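Local coordinates for protein putative peptidase (PDB 3CE2) that probably acts as a zinc-dependent oligopeptidase of the M3B family, cutting small bioactive peptides, at residues A476-E479 / Y480-H484; S499-K502 / N503-E507. All blocks are in the same frame, centred on the assembly; numbering follows the deposited sequence.

Overall arrangement
Reached first from the N terminus, contact 1 (476-479 with 480-484) lies near the end of helix 451-487; contact 2 (499-502 with 503-507) lies on the next helix, 494-509. Each joins residues three or four places apart on one helix, so neither closes a loop, and the two follow in series without nesting or crossing. Their centres are about 12 Å apart, and F478 is one of the residues at which the two helices meet: its CD1 is 3.6 Å from CG2 of T500, and its ring meets that of Y501 edge-to-face. D481 adds to this interface through OD2, 3.8 Å from CD1 of L504. Both contacts lie in the M3 peptidase region.

Contact 1: A476-E479 / Y480-H484. With ZN (zinc ion), chain B.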
# COMPACT_ATOMS: atom_id res chain seq x y z
N ALA A 476 13.92 -1.32 5.78
CA ALA A 476 13.59 -2.56 6.52
C ALA A 476 14.72 -3.08 7.39
O ALA A 476 14.47 -3.45 8.54
CB ALA A 476 13.11 -3.64 5.61
N SER A 477 15.95 -3.11 6.90
CA SER A 477 17.03 -3.59 7.78
C SER A 477 17.28 -2.59 8.89
O SER A 477 17.54 -2.98 10.05
CB SER A 477 18.33 -3.89 7.05
OG SER A 477 18.41 -3.08 5.92
N PHE A 478 17.21 -1.31 8.54
CA PHE A 478 17.37 -0.28 9.54
C PHE A 478 16.38 -0.51 10.66
O PHE A 478 16.75 -0.60 11.84
CB PHE A 478 17.18 1.11 8.95
CG PHE A 478 17.37 2.18 9.96
CD1 PHE A 478 18.55 2.25 10.68
CD2 PHE A 478 16.35 3.09 10.24
CE1 PHE A 478 18.72 3.24 11.64
CE2 PHE A 478 16.53 4.08 11.21
CZ PHE A 478 17.71 4.15 11.90
N GLU A 479 15.11 -0.65 10.29
CA GLU A 479 14.06 -0.83 11.27
C GLU A 479 14.29 -2.13 12.05
O GLU A 479 13.95 -2.26 13.24
CB GLU A 479 12.70 -0.80 10.56
CG GLU A 479 11.52 -1.05 11.45
CD GLU A 479 10.16 -0.84 10.75
OE1 GLU A 479 10.08 -0.95 9.50
OE2 GLU A 479 9.16 -0.58 11.48
N TYR A 480 14.89 -3.09 11.39
CA TYR A 480 15.17 -4.33 12.05
C TYR A 480 16.29 -4.16 13.07
O TYR A 480 16.14 -4.59 14.22
CB TYR A 480 15.56 -5.36 11.01
CG TYR A 480 15.91 -6.68 11.60
CD1 TYR A 480 14.92 -7.62 11.89
CD2 TYR A 480 17.24 -7.01 11.85
CE1 TYR A 480 15.25 -8.85 12.44
CE2 TYR A 480 17.58 -8.22 12.40
CZ TYR A 480 16.58 -9.14 12.68
OH TYR A 480 16.93 -10.35 13.21
N ASP A 481 17.40 -3.55 12.67
CA ASP A 481 18.56 -3.39 13.57
C ASP A 481 18.25 -2.55 14.79
O ASP A 481 18.84 -2.76 15.84
CB ASP A 481 19.76 -2.75 12.87
CG ASP A 481 20.33 -3.62 11.77
OD1 ASP A 481 19.94 -4.81 11.69
OD2 ASP A 481 21.18 -3.12 10.97
N ILE A 482 17.36 -1.57 14.67
CA ILE A 482 17.14 -0.67 15.80
C ILE A 482 16.21 -1.26 16.82
O ILE A 482 16.33 -0.98 18.01
CB ILE A 482 16.66 0.74 15.40
CG1 ILE A 482 15.21 0.71 14.90
CG2 ILE A 482 17.58 1.35 14.38
CD1 ILE A 482 14.70 2.08 14.50
N HIS A 483 15.27 -2.07 16.36
CA HIS A 483 14.40 -2.78 17.28
C HIS A 483 15.22 -3.83 17.99
O HIS A 483 15.10 -4.01 19.20
CB HIS A 483 13.28 -3.45 16.53
CG HIS A 483 12.14 -2.55 16.22
ND1 HIS A 483 12.05 -1.86 15.03
CD2 HIS A 483 11.04 -2.21 16.95
CE1 HIS A 483 10.94 -1.15 15.04
NE2 HIS A 483 10.31 -1.34 16.19
N HIS A 484 16.08 -4.52 17.24
CA HIS A 484 16.97 -5.49 17.85
C HIS A 484 17.75 -4.81 18.96
O HIS A 484 17.58 -5.13 20.13
CB HIS A 484 17.91 -6.09 16.81
CG HIS A 484 18.54 -7.37 17.26
ND1 HIS A 484 19.90 -7.61 17.14
CD2 HIS A 484 18.01 -8.47 17.84
CE1 HIS A 484 20.17 -8.81 17.62
NE2 HIS A 484 19.04 -9.35 18.05
ZN ZN B . 20.78 -10.29 19.70
O HOH W 1 18.68 -10.62 20.28
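I482 places CG2 over one face of the F478 ring, and E479 O sits at the edge of the H483 imidazole, close to its plane. Both pairs are i to i+4 neighbours within the continuous alpha-helix 451-487. The first is a CH-pi contact: CG2 lies 3.9 Å from the centroid of the F478 ring, 26° off the normal and shifted toward the rim, with CE1 the nearest ring atom. F478 reaches this position with CG anti to the backbone N (chi1 -179°).

The H483 side chain adds a bond to the carbonyl that its backbone N-H reaches only weakly. ND1 donates to E479 O at 2.6 Å in a nearly straight bond of 167°, whereas H483 N gives the same oxygen a weak bond of 3.4 Å. Through its second nitrogen, NE2, the ring bonds to H254 ND1, so both imidazole nitrogens are engaged and the ring's rotation should be fixed. E479 runs alongside, its CG 3.6 Å from H483 CE1, while OE2 takes the backbone N-H of F533.

Besides the weak H483 bond, three i to i+4 main-chain bonds link 476-479 with 480-484. The shortest of them joins D481 N to S477 O at 2.7 Å; I482 N bonds to F478 O, and Y480 N to A476 O. The last carbonyl also accepts a bond from Y281 OH. H484 turns its imidazole outward to a peripheral zinc that H488 also binds. A modelled water binds it too, and H484 NE2 stands 2.6 Å from the metal with CE1 equally near, so this coordination is poorly directed.

Contact 2: S499-K502 / N503-E507; sequences STYK and NLQNE
Y501 and Q505 carry the side-chain part of this contact, the glutamine amide coming obliquely to the CD2-CE2 side of the tyrosine ring. CD of Q505 comes within 3.4 Å of CE2 of Y501, while OE1 of Q505 is an equal 3.4 Å from CD2 of the same ring. The ring and amide planes stand 54° apart, which rules out a parallel stack. Q505 gets there with CG beside its own backbone N (chi1 -70°) and chi2 extended about CB-CG, after which chi3 turns the amide; that CG passes 3.2 Å from Y501 O.

Behind the side chains is the regular i to i+4 bonding of alpha-helix 494-509. N503 N to S499 O is 2.9 Å and almost straight at 174°; Q505 N to Y501 O is 2.8 Å, and L504 N to T500 O is longer at 3.1 Å. The T500 carbonyl is also approached by an apolar branch, L504 CD1 lying 3.5 Å from T500 O.

Further out, the amide of Q505 is held through NE2, which bonds to S519 O, and its side chain touches F313 and N520 as well. The Y501 ring packs on F475 of helix 451-487. T500 OG1 and S499 OG are both turned back along their own helix, bonding to the carbonyls of Y496 and E495, one turn earlier. K502 extends its chain away from the turn on the exposed side, and N503 brings its amide carbon CG to 3.4 Å from S499 O.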
# COMPACT_ATOMS: atom_id res chain seq x y z
N SER A 499 25.05 5.91 12.86
CA SER A 499 26.09 4.97 12.42
C SER A 499 25.46 3.80 11.73
O SER A 499 25.89 3.39 10.66
CB SER A 499 26.87 4.41 13.61
OG SER A 499 27.69 5.42 14.14
N THR A 500 24.46 3.24 12.39
CA THR A 500 23.66 2.18 11.85
C THR A 500 23.21 2.55 10.44
O THR A 500 23.33 1.74 9.50
CB THR A 500 22.44 2.00 12.73
OG1 THR A 500 22.87 1.67 14.05
CG2 THR A 500 21.56 0.90 12.23
N TYR A 501 22.70 3.75 10.27
CA TYR A 501 22.16 4.12 8.98
C TYR A 501 23.29 4.32 7.98
O TYR A 501 23.16 4.03 6.78
CB TYR A 501 21.26 5.35 9.10
CG TYR A 501 20.36 5.57 7.94
CD1 TYR A 501 19.10 5.00 7.89
CD2 TYR A 501 20.76 6.35 6.88
CE1 TYR A 501 18.26 5.19 6.80
CE2 TYR A 501 19.94 6.54 5.78
CZ TYR A 501 18.69 5.96 5.74
OH TYR A 501 17.86 6.18 4.64
N LYS A 502 24.42 4.82 8.47
CA LYS A 502 25.56 5.05 7.58
C LYS A 502 26.10 3.74 6.98
O LYS A 502 26.27 3.64 5.77
CB LYS A 502 26.68 5.82 8.27
CG LYS A 502 27.83 6.07 7.33
CD LYS A 502 28.74 7.19 7.78
CE LYS A 502 29.35 7.87 6.53
NZ LYS A 502 30.55 8.73 6.81
N ASN A 503 26.37 2.76 7.84
CA ASN A 503 26.81 1.43 7.40
C ASN A 503 25.83 0.89 6.40
O ASN A 503 26.23 0.39 5.35
CB ASN A 503 27.01 0.45 8.57
CG ASN A 503 28.02 0.97 9.63
OD1 ASN A 503 29.00 1.67 9.31
ND2 ASN A 503 27.78 0.63 10.89
N LEU A 504 24.55 1.02 6.69
CA LEU A 504 23.54 0.55 5.77
C LEU A 504 23.63 1.27 4.43
O LEU A 504 23.61 0.62 3.38
CB LEU A 504 22.14 0.68 6.35
CG LEU A 504 21.49 -0.56 6.97
CD1 LEU A 504 22.46 -1.30 7.89
CD2 LEU A 504 20.25 -0.12 7.75
N GLN A 505 23.73 2.59 4.45
CA GLN A 505 23.81 3.31 3.17
C GLN A 505 24.99 2.77 2.42
O GLN A 505 25.03 2.75 1.18
CB GLN A 505 23.99 4.80 3.39
CG GLN A 505 22.75 5.47 3.95
CD GLN A 505 23.02 6.90 4.30
OE1 GLN A 505 23.70 7.17 5.28
NE2 GLN A 505 22.50 7.82 3.51
N ASN A 506 25.95 2.31 3.18
CA ASN A 506 27.15 1.81 2.62
C ASN A 506 26.99 0.46 1.98
O ASN A 506 27.38 0.28 0.83
CB ASN A 506 28.22 1.77 3.68
CG ASN A 506 29.44 2.46 3.22
OD1 ASN A 506 30.14 1.96 2.34
ND2 ASN A 506 29.68 3.66 3.76
N GLU A 507 26.40 -0.49 2.70
CA GLU A 507 26.10 -1.80 2.13
C GLU A 507 25.32 -1.68 0.82
O GLU A 507 25.45 -2.52 -0.05
CB GLU A 507 25.37 -2.73 3.12
CG GLU A 507 26.15 -2.99 4.41
CD GLU A 507 25.44 -3.95 5.38
OE1 GLU A 507 25.33 -5.15 5.03
OE2 GLU A 507 25.00 -3.51 6.48